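Local coordinates for putative cell wall hydrolase phosphatase-associated protein (Clostridioides difficile, PDB 7CFL) that probably acts as a cysteine-type peptidase, being the NlpC/P60 catalytic domain of an autolysin, a lytic enzyme of the clostridial cell wall, at residues V97-Y100 against M106-A109; I18-T23 against T45-K50; R62-Y67 against L81-T86; K22-K27 against N37-S42. One frame throughout, in Å; residues are numbered along the deposited sequence. Where two conformers were deposited one is given.

Interaction 1 of 4, residues V97-Y100 against M106-A109; sequences VGIY and MIHA
M106 reaches back along G98 as these two arms of an antiparallel hairpin pair up. Start at its CB, which sits 3.3 Å from I99 O. The first torsion, 57°, sets CG between the backbone N and the carbonyl carbon, and from there the chain runs extended past G98. SD comes to 3.9 Å from G98 CA, lying over a residue that has no side chain. At the tip, CE rests over the centre of the H108 ring, 3.9 Å above its plane. On the reverse face of the sheet I99 and I107 sit side by side, with I99 CB 3.9 Å from I107 CG2.

The backbones are tied by the two bonds of the I99-I107 hydrogen-bonded pair. I99 N gives a nearly straight bond of 2.9 Å to I107 O, at 177°, while the return bond from I107 N to I99 O is more bent, at 152°. Beyond G98 a water continues the link, donating to V97 O and accepting from A109 N.

H108 keeps its ring edges for polar partners: ND1 bonds H96 and NE2 bonds S120. Apolar cover from M106 on one face and hydrogen bonds at both nitrogens should hold the imidazole's rotation, consistent with the Cys-His-polar residue triad of NlpC/P60 peptidases, in which H108 would probably be the third member.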
loop_
_atom_site.group_PDB
_atom_site.type_symbol
_atom_site.label_atom_id
_atom_site.label_comp_id
_atom_site.label_asym_id
_atom_site.label_seq_id
_atom_site.Cartn_x
_atom_site.Cartn_y
_atom_site.Cartn_z
ATOM N N VAL A 97 3.911 -2.325 0.725
ATOM C CA VAL A 97 3.215 -1.015 0.605
ATOM C C VAL A 97 1.721 -1.282 0.723
ATOM O O VAL A 97 1.224 -2.296 0.157
ATOM C CB VAL A 97 3.549 -0.301 -0.724
ATOM C CG1 VAL A 97 3.200 -1.126 -1.969
ATOM C CG2 VAL A 97 2.880 1.042 -0.852
ATOM N N GLY A 98 1.021 -0.345 1.326
ATOM C CA GLY A 98 -0.437 -0.285 1.443
ATOM C C GLY A 98 -0.909 1.133 1.243
ATOM O O GLY A 98 -0.053 2.056 1.198
ATOM N N ILE A 99 -2.212 1.306 1.101
ATOM C CA ILE A 99 -2.870 2.630 0.944
ATOM C C ILE A 99 -3.527 2.935 2.274
ATOM O O ILE A 99 -4.363 2.171 2.732
ATOM C CB ILE A 99 -3.895 2.664 -0.209
ATOM C CG1 ILE A 99 -3.250 2.274 -1.540
ATOM C CG2 ILE A 99 -4.600 4.005 -0.281
ATOM C CD1 ILE A 99 -4.231 2.056 -2.674
ATOM N N TYR A 100 -3.080 4.000 2.916
ATOM C CA TYR A 100 -3.705 4.414 4.189
ATOM C C TYR A 100 -5.170 4.844 3.983
ATOM O O TYR A 100 -5.491 5.642 3.042
ATOM C CB TYR A 100 -2.831 5.491 4.812
ATOM C CG TYR A 100 -3.233 5.798 6.231
ATOM C CD1 TYR A 100 -2.908 4.916 7.247
ATOM C CD2 TYR A 100 -3.999 6.920 6.552
ATOM C CE1 TYR A 100 -3.223 5.189 8.580
ATOM C CE2 TYR A 100 -4.357 7.176 7.873
ATOM C CZ TYR A 100 -4.003 6.294 8.878
ATOM O OH TYR A 100 -4.377 6.517 10.181
ATOM N N MET A 106 -4.952 0.227 6.695
ATOM C CA MET A 106 -4.545 0.359 5.284
ATOM C C MET A 106 -5.200 -0.772 4.492
ATOM O O MET A 106 -5.459 -1.848 5.070
ATOM C CB MET A 106 -3.031 0.252 5.093
ATOM C CG MET A 106 -2.428 -1.056 5.635
ATOM S SD MET A 106 -0.692 -1.159 5.261
ATOM C CE MET A 106 -0.244 -2.684 6.064
ATOM N N ILE A 107 -5.438 -0.493 3.234
ATOM C CA ILE A 107 -5.828 -1.568 2.280
ATOM C C ILE A 107 -4.571 -1.985 1.510
ATOM O O ILE A 107 -3.819 -1.128 1.072
ATOM C CB ILE A 107 -7.000 -1.150 1.389
ATOM C CG1 ILE A 107 -7.501 -2.323 0.502
ATOM C CG2 ILE A 107 -6.635 0.042 0.527
ATOM C CD1 ILE A 107 -8.904 -2.098 0.007
ATOM N N HIS A 108 -4.417 -3.293 1.240
ATOM C CA HIS A 108 -3.177 -3.795 0.603
ATOM C C HIS A 108 -3.414 -5.191 0.054
ATOM O O HIS A 108 -4.341 -5.876 0.507
ATOM C CB HIS A 108 -1.962 -3.763 1.549
ATOM C CG HIS A 108 -2.090 -4.585 2.783
ATOM N ND1 HIS A 108 -1.050 -5.363 3.270
ATOM C CD2 HIS A 108 -3.136 -4.815 3.601
ATOM C CE1 HIS A 108 -1.443 -5.984 4.359
ATOM N NE2 HIS A 108 -2.711 -5.666 4.584
ATOM N N ALA A 109 -2.483 -5.606 -0.772
ATOM C CA ALA A 109 -2.471 -6.978 -1.314
ATOM C C ALA A 109 -1.539 -7.771 -0.378
ATOM O O ALA A 109 -0.300 -7.642 -0.505
ATOM C CB ALA A 109 -1.970 -6.902 -2.699
HETATM O O HOH W 1 -0.653 -3.284 -1.425
#

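Interaction 2 of 4, residues I18-T23 against T45-K50; sequences ISFAKT and TQYVMK
F20 and A21 turn from helix 13-22 onto Y47 and V48 of helix 41-53, and no hydrogen bond crosses between them. The short helical segments run at 127° to each other with their axes 9.5 Å apart. A21 and V48 are the residues whose CA atoms come nearest, 5.9 Å from one to the other.

The buried part of the contact belongs to A21 and V48. V48 presents both methyls to A21, with CG2 4.0 Å and CG1 4.1 Å from A21 CB, so the alanine methyl is met by a forked end. Beside it the F20 ring leans across, its CD2 4.0 Å from V48 CA, so the ring edge bears on the helix backbone itself. With its CG anti to the backbone N (chi1 -180°), F20 extends its ring across to the second helix.

The solvent side belongs to F20 and Y47, both partly exposed, yet the two rings still touch closely. Their side chains cross at about a right angle, with ring planes 39° apart, and F20 CZ reaches 3.7 Å from Y47 CE2, which lies in the plane of the F20 ring at its edge. T23 turns its OG1 back to donate to F20 O at 2.6 Å.

Around this core, V17 covers V48 from the same helix as A21, F39 meets the Y47 ring, and I99 of strand 96-102 packs on V48, which therefore sits between helix 13-22 and the central sheet.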
loop_
_atom_site.group_PDB
_atom_site.type_symbol
_atom_site.label_atom_id
_atom_site.label_comp_id
_atom_site.label_asym_id
_atom_site.label_seq_id
_atom_site.Cartn_x
_atom_site.Cartn_y
_atom_site.Cartn_z
ATOM N N ILE A 18 -9.757 5.326 -2.321
ATOM C CA ILE A 18 -10.160 4.344 -1.276
ATOM C C ILE A 18 -11.384 3.559 -1.771
ATOM O O ILE A 18 -11.365 2.316 -1.652
ATOM C CB ILE A 18 -10.326 5.037 0.086
ATOM C CG1 ILE A 18 -8.964 5.582 0.532
ATOM C CG2 ILE A 18 -10.962 4.094 1.099
ATOM C CD1 ILE A 18 -9.006 6.360 1.813
ATOM N N SER A 19 -12.411 4.212 -2.314
ATOM C CA SER A 19 -13.644 3.492 -2.734
ATOM C C SER A 19 -13.324 2.541 -3.889
ATOM O O SER A 19 -13.857 1.433 -3.867
ATOM C CB SER A 19 -14.779 4.414 -3.063
ATOM O OG SER A 19 -14.395 5.362 -4.034
ATOM N N PHE A 20 -12.459 2.919 -4.828
ATOM C CA PHE A 20 -12.065 1.996 -5.931
ATOM C C PHE A 20 -11.303 0.803 -5.335
ATOM O O PHE A 20 -11.568 -0.346 -5.693
ATOM C CB PHE A 20 -11.171 2.695 -6.947
ATOM C CG PHE A 20 -10.781 1.764 -8.056
ATOM C CD1 PHE A 20 -11.746 1.243 -8.898
ATOM C CD2 PHE A 20 -9.479 1.283 -8.144
ATOM C CE1 PHE A 20 -11.373 0.336 -9.882
ATOM C CE2 PHE A 20 -9.117 0.369 -9.120
ATOM C CZ PHE A 20 -10.068 -0.094 -9.993
ATOM N N ALA A 21 -10.338 1.074 -4.449
ATOM C CA ALA A 21 -9.502 0.037 -3.800
ATOM C C ALA A 21 -10.399 -0.967 -3.083
ATOM O O ALA A 21 -10.123 -2.178 -3.183
ATOM C CB ALA A 21 -8.519 0.669 -2.841
ATOM N N LYS A 22 -11.468 -0.503 -2.429
ATOM C CA LYS A 22 -12.360 -1.413 -1.657
ATOM C C LYS A 22 -13.115 -2.377 -2.596
ATOM O O LYS A 22 -13.426 -3.496 -2.128
ATOM C CB LYS A 22 -13.291 -0.621 -0.744
ATOM C CG LYS A 22 -12.573 0.006 0.441
ATOM C CD LYS A 22 -13.519 0.393 1.545
ATOM C CE LYS A 22 -12.815 1.203 2.606
ATOM N NZ LYS A 22 -13.759 1.853 3.536
ATOM N N THR A 23 -13.371 -1.998 -3.859
ATOM C CA THR A 23 -14.058 -2.884 -4.850
ATOM C C THR A 23 -13.182 -4.111 -5.122
ATOM O O THR A 23 -13.734 -5.127 -5.605
ATOM C CB THR A 23 -14.404 -2.241 -6.203
ATOM O OG1 THR A 23 -13.252 -1.927 -6.989
ATOM C CG2 THR A 23 -15.288 -1.022 -6.095
ATOM N N THR A 45 -1.154 -1.091 -5.465
ATOM C CA THR A 45 -1.112 0.386 -5.316
ATOM C C THR A 45 -0.967 1.065 -6.683
ATOM O O THR A 45 -1.718 2.015 -6.939
ATOM C CB THR A 45 -0.052 0.829 -4.314
ATOM O OG1 THR A 45 1.246 0.388 -4.707
ATOM C CG2 THR A 45 -0.367 0.317 -2.935
ATOM N N GLN A 46 -0.069 0.590 -7.560
ATOM C CA GLN A 46 0.038 1.166 -8.922
ATOM C C GLN A 46 -1.335 1.149 -9.607
ATOM O O GLN A 46 -1.700 2.156 -10.228
ATOM C CB GLN A 46 1.112 0.475 -9.761
ATOM C CG GLN A 46 1.539 1.302 -10.959
ATOM C CD GLN A 46 2.458 0.530 -11.864
ATOM O OE1 GLN A 46 2.089 -0.554 -12.346
ATOM N NE2 GLN A 46 3.596 1.107 -12.177
ATOM N N TYR A 47 -1.986 -0.019 -9.682
ATOM C CA TYR A 47 -3.251 -0.183 -10.426
ATOM C C TYR A 47 -4.348 0.734 -9.861
ATOM O O TYR A 47 -5.069 1.452 -10.623
ATOM C CB TYR A 47 -3.671 -1.644 -10.350
ATOM C CG TYR A 47 -4.964 -1.940 -11.070
ATOM C CD1 TYR A 47 -5.007 -2.136 -12.449
ATOM C CD2 TYR A 47 -6.146 -2.074 -10.362
ATOM C CE1 TYR A 47 -6.201 -2.429 -13.090
ATOM C CE2 TYR A 47 -7.341 -2.365 -10.981
ATOM C CZ TYR A 47 -7.367 -2.562 -12.351
ATOM O OH TYR A 47 -8.551 -2.874 -12.941
ATOM N N VAL A 48 -4.449 0.777 -8.525
ATOM C CA VAL A 48 -5.496 1.597 -7.859
ATOM C C VAL A 48 -5.242 3.066 -8.235
ATOM O O VAL A 48 -6.202 3.742 -8.608
ATOM C CB VAL A 48 -5.499 1.384 -6.329
ATOM C CG1 VAL A 48 -6.199 2.530 -5.590
ATOM C CG2 VAL A 48 -6.085 0.034 -5.951
ATOM N N MET A 49 -4.017 3.562 -8.064
ATOM C CA MET A 49 -3.668 4.978 -8.361
ATOM C C MET A 49 -3.964 5.335 -9.820
ATOM O O MET A 49 -4.547 6.407 -10.076
ATOM C CB MET A 49 -2.204 5.252 -8.008
ATOM C CG MET A 49 -1.967 5.431 -6.484
ATOM S SD MET A 49 -3.058 6.668 -5.699
ATOM C CE MET A 49 -2.816 6.161 -3.996
ATOM N N LYS A 50 -3.607 4.451 -10.760
ATOM C CA LYS A 50 -3.763 4.702 -12.214
ATOM C C LYS A 50 -5.264 4.731 -12.581
ATOM O O LYS A 50 -5.656 5.613 -13.352
ATOM C CB LYS A 50 -3.003 3.634 -13.017
ATOM C CG LYS A 50 -3.190 3.695 -14.530
ATOM C CD LYS A 50 -2.469 2.583 -15.269
ATOM C CE LYS A 50 -3.160 1.233 -15.181
ATOM N NZ LYS A 50 -2.482 0.202 -16.008
#

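Interaction 3 of 4, residues R62-Y67 against L81-T86; sequences RDQSKY and LVFFDT
F83 points from strand 81-84 toward segment 62-67, and its first torsion, with CG beside the backbone N and anti to the carbonyl carbon (chi1 -58°), then places the ring under S65. S65 has OG anti to its own N (chi1 -172°), swung over the ring's root so that the hydroxyl oxygen stands 3.8 Å from F83 CG.

The centre of the contact is a CH-pi interaction. S65 CA sits 3.6 Å from the ring centroid and only 9° off the ring normal, so its hydrogen can point into the face. S65 N also lies over the face, 3.5 Å from F83 CE1, while the carbonyl carbon of Q64 comes to 3.5 Å from F83 CZ. Q64 CB meets the ring too, 3.6 Å from F83 CE1, before its extended side chain crosses the phenylalanine at about a right angle. Its OE1 brushes L81 CD1 at 4.0 Å.

Neither polar end spends a hydrogen bond on this strand. Q64 OE1 bonds T45 of helix 41-53, its NE2 bonds the carbonyls of P58 and S42, and S65 OG bonds N133 of strand 131-136. The type I turn from Q64 to Y67 is closed by Y67 N to Q64 O.

An aromatic face thus takes the carbon surface of a turn while the buried amide and hydroxyl are satisfied from other parts of the fold, so the rotation of the Q64 amide is probably held by the bonds at its oxygen and its nitrogen.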
loop_
_atom_site.group_PDB
_atom_site.type_symbol
_atom_site.label_atom_id
_atom_site.label_comp_id
_atom_site.label_asym_id
_atom_site.label_seq_id
_atom_site.Cartn_x
_atom_site.Cartn_y
_atom_site.Cartn_z
ATOM N N ARG A 62 9.971 -0.389 -3.232
ATOM C CA ARG A 62 11.176 0.399 -2.860
ATOM C C ARG A 62 11.248 1.698 -3.668
ATOM O O ARG A 62 11.749 2.707 -3.119
ATOM C CB ARG A 62 12.471 -0.422 -2.921
ATOM C CG ARG A 62 12.822 -1.022 -4.270
ATOM C CD ARG A 62 13.739 -2.236 -4.137
ATOM N NE ARG A 62 13.853 -2.952 -5.406
ATOM C CZ ARG A 62 13.170 -4.047 -5.774
ATOM N NH1 ARG A 62 12.293 -4.629 -4.971
ATOM N NH2 ARG A 62 13.374 -4.562 -6.974
ATOM N N ASP A 63 10.739 1.716 -4.890
ATOM C CA ASP A 63 10.720 2.902 -5.783
ATOM C C ASP A 63 9.501 3.770 -5.430
ATOM O O ASP A 63 9.642 5.005 -5.365
ATOM C CB ASP A 63 10.729 2.435 -7.251
ATOM C CG ASP A 63 12.037 1.755 -7.653
ATOM O OD1 ASP A 63 13.025 1.988 -6.982
ATOM O OD2 ASP A 63 12.057 0.940 -8.630
ATOM N N GLN A 64 8.344 3.174 -5.140
ATOM C CA GLN A 64 7.152 3.941 -4.695
ATOM C C GLN A 64 7.540 4.700 -3.416
ATOM O O GLN A 64 7.141 5.854 -3.305
ATOM C CB GLN A 64 5.942 3.051 -4.467
ATOM C CG GLN A 64 5.442 2.347 -5.727
ATOM C CD GLN A 64 4.151 1.647 -5.393
ATOM O OE1 GLN A 64 3.625 1.701 -4.287
ATOM N NE2 GLN A 64 3.658 0.870 -6.338
ATOM N N SER A 65 8.370 4.095 -2.569
ATOM C CA SER A 65 8.855 4.697 -1.286
ATOM C C SER A 65 9.685 5.957 -1.519
ATOM O O SER A 65 9.958 6.672 -0.493
ATOM C CB SER A 65 9.633 3.666 -0.468
ATOM O OG SER A 65 9.941 4.158 0.835
ATOM N N LYS A 66 10.198 6.192 -2.730
ATOM C CA LYS A 66 11.080 7.365 -3.025
ATOM C C LYS A 66 10.295 8.403 -3.841
ATOM O O LYS A 66 10.931 9.335 -4.361
ATOM C CB LYS A 66 12.316 6.889 -3.800
ATOM C CG LYS A 66 13.253 5.965 -3.035
ATOM C CD LYS A 66 14.500 5.570 -3.814
ATOM C CE LYS A 66 14.379 4.233 -4.513
ATOM N NZ LYS A 66 15.634 3.836 -5.197
ATOM N N TYR A 67 8.980 8.197 -4.036
ATOM C CA TYR A 67 8.174 8.992 -5.000
ATOM C C TYR A 67 7.145 9.845 -4.258
ATOM O O TYR A 67 6.378 9.321 -3.465
ATOM C CB TYR A 67 7.501 8.069 -6.035
ATOM C CG TYR A 67 6.637 8.822 -7.015
ATOM C CD1 TYR A 67 7.191 9.533 -8.079
ATOM C CD2 TYR A 67 5.266 8.903 -6.837
ATOM C CE1 TYR A 67 6.399 10.283 -8.938
ATOM C CE2 TYR A 67 4.466 9.653 -7.693
ATOM C CZ TYR A 67 5.023 10.319 -8.764
ATOM O OH TYR A 67 4.201 11.058 -9.577
ATOM N N LEU A 81 0.459 6.512 0.675
ATOM C CA LEU A 81 1.110 5.198 0.609
ATOM C C LEU A 81 1.944 5.008 1.866
ATOM O O LEU A 81 2.670 5.952 2.248
ATOM C CB LEU A 81 1.963 5.112 -0.666
ATOM C CG LEU A 81 1.189 5.276 -1.965
ATOM C CD1 LEU A 81 2.105 5.177 -3.168
ATOM C CD2 LEU A 81 0.079 4.254 -2.073
ATOM N N VAL A 82 1.853 3.825 2.479
ATOM C CA VAL A 82 2.629 3.497 3.703
ATOM C C VAL A 82 3.536 2.322 3.361
ATOM O O VAL A 82 3.071 1.409 2.651
ATOM C CB VAL A 82 1.706 3.214 4.903
ATOM C CG1 VAL A 82 1.143 4.511 5.473
ATOM C CG2 VAL A 82 0.631 2.180 4.578
ATOM N N PHE A 83 4.792 2.366 3.772
ATOM C CA PHE A 83 5.858 1.408 3.358
ATOM C C PHE A 83 6.418 0.653 4.580
ATOM O O PHE A 83 6.606 1.171 5.692
ATOM C CB PHE A 83 6.961 2.142 2.598
ATOM C CG PHE A 83 6.454 2.850 1.377
ATOM C CD1 PHE A 83 6.211 2.095 0.224
ATOM C CD2 PHE A 83 6.034 4.175 1.380
ATOM C CE1 PHE A 83 5.672 2.684 -0.904
ATOM C CE2 PHE A 83 5.500 4.764 0.240
ATOM C CZ PHE A 83 5.290 4.003 -0.895
ATOM N N PHE A 84 6.767 -0.607 4.382
ATOM C CA PHE A 84 7.275 -1.527 5.425
ATOM C C PHE A 84 8.463 -2.327 4.909
ATOM O O PHE A 84 8.587 -2.531 3.690
ATOM C CB PHE A 84 6.175 -2.465 5.908
ATOM C CG PHE A 84 4.908 -1.751 6.288
ATOM C CD1 PHE A 84 4.659 -1.385 7.606
ATOM C CD2 PHE A 84 4.024 -1.350 5.302
ATOM C CE1 PHE A 84 3.487 -0.719 7.922
ATOM C CE2 PHE A 84 2.861 -0.680 5.623
ATOM C CZ PHE A 84 2.606 -0.347 6.930
ATOM N N ASP A 85 9.301 -2.781 5.832
ATOM C CA ASP A 85 10.424 -3.708 5.532
ATOM C C ASP A 85 10.015 -5.149 5.901
ATOM O O ASP A 85 8.855 -5.365 6.294
ATOM C CB ASP A 85 11.717 -3.210 6.194
ATOM C CG ASP A 85 11.693 -3.121 7.707
ATOM O OD1 ASP A 85 12.479 -2.317 8.252
ATOM O OD2 ASP A 85 10.894 -3.845 8.326
ATOM N N THR A 86 10.949 -6.100 5.764
ATOM C CA THR A 86 10.777 -7.552 6.080
ATOM C C THR A 86 11.370 -7.803 7.478
ATOM O O THR A 86 12.287 -7.047 7.880
ATOM C CB THR A 86 11.324 -8.397 4.919
ATOM O OG1 THR A 86 10.345 -8.300 3.885
ATOM C CG2 THR A 86 11.577 -9.857 5.230
#

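Interaction 4 of 4, residues K22-K27 against N37-S42; sequences KTLLGK and NSFDCS
K27 and F39 give up the most surface here, with N37 next, and together they close the loop that leads from helix 13-22 toward helix 41-53. The lysine touches with its carbon chain. CB and CD both lie 4.0 Å from F39 CE2, CD sitting in the plane of the ring at its edge, so the alkyl chain runs along the rim of the phenylalanine. Bends at chi3 (105°) and chi4 (75°) then turn the chain toward N37, whose carbonyl oxygen receives CE at 3.7 Å.

N37 contributes its backbone, since its side chain starts off away from the lysine. On the inner side L24 crosses F39 at about a right angle and sets CD1 3.8 Å from F39 CZ, so CZ and CE2 of one ring serve two residues of the opposing turn. That turn is type II, L24 to K27, with K27 N bonded to L24 O.

No hydrogen bond spans the segments. The contact is hydrophobic at F39 and, at N37, probably a mild attraction between a carbonyl oxygen and the methylene next to the ammonium, which leaves the fixing of F39 to packing and to its backbone bonds with P28 and V30.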
loop_
_atom_site.group_PDB
_atom_site.type_symbol
_atom_site.label_atom_id
_atom_site.label_comp_id
_atom_site.label_asym_id
_atom_site.label_seq_id
_atom_site.Cartn_x
_atom_site.Cartn_y
_atom_site.Cartn_z
ATOM N N LYS A 22 -11.468 -0.503 -2.429
ATOM C CA LYS A 22 -12.360 -1.413 -1.657
ATOM C C LYS A 22 -13.115 -2.377 -2.596
ATOM O O LYS A 22 -13.426 -3.496 -2.128
ATOM C CB LYS A 22 -13.291 -0.621 -0.744
ATOM C CG LYS A 22 -12.573 0.006 0.441
ATOM C CD LYS A 22 -13.519 0.393 1.545
ATOM C CE LYS A 22 -12.815 1.203 2.606
ATOM N NZ LYS A 22 -13.759 1.853 3.536
ATOM N N THR A 23 -13.371 -1.998 -3.859
ATOM C CA THR A 23 -14.058 -2.884 -4.850
ATOM C C THR A 23 -13.182 -4.111 -5.122
ATOM O O THR A 23 -13.734 -5.127 -5.605
ATOM C CB THR A 23 -14.404 -2.241 -6.203
ATOM O OG1 THR A 23 -13.252 -1.927 -6.989
ATOM C CG2 THR A 23 -15.288 -1.022 -6.095
ATOM N N LEU A 24 -11.876 -4.030 -4.865
ATOM C CA LEU A 24 -10.917 -5.122 -5.154
ATOM C C LEU A 24 -10.688 -6.011 -3.927
ATOM O O LEU A 24 -9.808 -6.904 -4.021
ATOM C CB LEU A 24 -9.613 -4.523 -5.678
ATOM C CG LEU A 24 -9.715 -3.603 -6.893
ATOM C CD1 LEU A 24 -8.380 -2.955 -7.179
ATOM C CD2 LEU A 24 -10.182 -4.359 -8.129
ATOM N N LEU A 25 -11.334 -5.731 -2.777
ATOM C CA LEU A 25 -11.241 -6.588 -1.561
ATOM C C LEU A 25 -11.493 -8.041 -1.961
ATOM O O LEU A 25 -12.443 -8.282 -2.730
ATOM C CB LEU A 25 -12.233 -6.152 -0.474
ATOM C CG LEU A 25 -11.769 -4.950 0.360
ATOM C CD1 LEU A 25 -12.928 -4.304 1.092
ATOM C CD2 LEU A 25 -10.692 -5.361 1.347
ATOM N N GLY A 26 -10.630 -8.941 -1.483
ATOM C CA GLY A 26 -10.783 -10.391 -1.661
ATOM C C GLY A 26 -10.072 -10.882 -2.905
ATOM O O GLY A 26 -10.067 -12.128 -3.103
ATOM N N LYS A 27 -9.533 -9.980 -3.746
ATOM C CA LYS A 27 -8.885 -10.392 -5.026
ATOM C C LYS A 27 -7.543 -11.017 -4.672
ATOM O O LYS A 27 -6.877 -10.561 -3.750
ATOM C CB LYS A 27 -8.773 -9.227 -6.005
ATOM C CG LYS A 27 -10.128 -8.716 -6.503
ATOM C CD LYS A 27 -10.107 -8.128 -7.873
ATOM C CE LYS A 27 -10.707 -9.055 -8.899
ATOM N NZ LYS A 27 -12.182 -9.081 -8.798
ATOM N N ASN A 37 -7.205 -8.731 -12.073
ATOM C CA ASN A 37 -7.825 -9.886 -11.363
ATOM C C ASN A 37 -6.968 -10.357 -10.189
ATOM O O ASN A 37 -7.542 -10.979 -9.278
ATOM C CB ASN A 37 -8.062 -11.064 -12.308
ATOM C CG ASN A 37 -8.828 -10.630 -13.535
ATOM O OD1 ASN A 37 -9.794 -9.877 -13.429
ATOM N ND2 ASN A 37 -8.375 -11.067 -14.698
ATOM N N SER A 38 -5.661 -10.088 -10.223
ATOM C CA SER A 38 -4.668 -10.555 -9.221
ATOM C C SER A 38 -3.620 -9.449 -9.035
ATOM O O SER A 38 -3.444 -8.622 -9.956
ATOM C CB SER A 38 -4.049 -11.865 -9.615
ATOM O OG SER A 38 -3.303 -11.729 -10.806
ATOM N N PHE A 39 -2.934 -9.437 -7.898
ATOM C CA PHE A 39 -2.041 -8.312 -7.536
ATOM C C PHE A 39 -0.904 -8.773 -6.628
ATOM O O PHE A 39 -1.100 -9.654 -5.822
ATOM C CB PHE A 39 -2.814 -7.228 -6.782
ATOM C CG PHE A 39 -4.013 -6.664 -7.502
ATOM C CD1 PHE A 39 -3.866 -5.675 -8.453
ATOM C CD2 PHE A 39 -5.293 -7.150 -7.258
ATOM C CE1 PHE A 39 -4.975 -5.149 -9.103
ATOM C CE2 PHE A 39 -6.396 -6.640 -7.933
ATOM C CZ PHE A 39 -6.233 -5.654 -8.870
ATOM N N ASP A 40 0.225 -8.063 -6.687
ATOM C CA ASP A 40 1.196 -8.039 -5.572
ATOM C C ASP A 40 1.012 -6.673 -4.896
ATOM O O ASP A 40 0.136 -5.883 -5.330
ATOM C CB ASP A 40 2.606 -8.418 -6.024
ATOM C CG ASP A 40 3.279 -7.464 -6.996
ATOM O OD1 ASP A 40 2.884 -6.271 -7.039
ATOM O OD2 ASP A 40 4.198 -7.934 -7.727
ATOM N N CYS A 41 1.754 -6.394 -3.835
ATOM C CA CYS A 41 1.396 -5.250 -2.962
ATOM C C CYS A 41 1.616 -3.933 -3.748
ATOM O O CYS A 41 0.706 -3.128 -3.769
ATOM C CB CYS A 41 2.119 -5.372 -1.629
ATOM S SG CYS A 41 3.895 -5.060 -1.750
ATOM N N SER A 42 2.692 -3.811 -4.496
ATOM C CA SER A 42 3.018 -2.610 -5.299
ATOM C C SER A 42 2.214 -2.606 -6.605
ATOM O O SER A 42 1.887 -1.545 -7.106
ATOM C CB SER A 42 4.501 -2.576 -5.559
ATOM O OG SER A 42 4.908 -3.775 -6.196
#

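Interactions 1 and 3 are buried and meet on the central sheet, where strands 81-84 and 96-102 are neighbours. Interactions 2 and 4 lie on one flank, partly exposed, sharing K22 and T23 and both drawing on helix 41-53. Their chemistry follows: backbone hydrogen bonds carry interaction 1 and an aromatic face under a turn carries interaction 3. Interactions 2 and 4 have no hydrogen bond across their segments; interaction 2 is apolar, and interaction 4 adds a lysine methylene against a carbonyl oxygen. Helix 41-53 faces both the sheet and segment 62-67. Near its start S42 packs on V97, and C41, in the modelled conformer, lies against H96, a grouping that matches a probable NlpC/P60 active site.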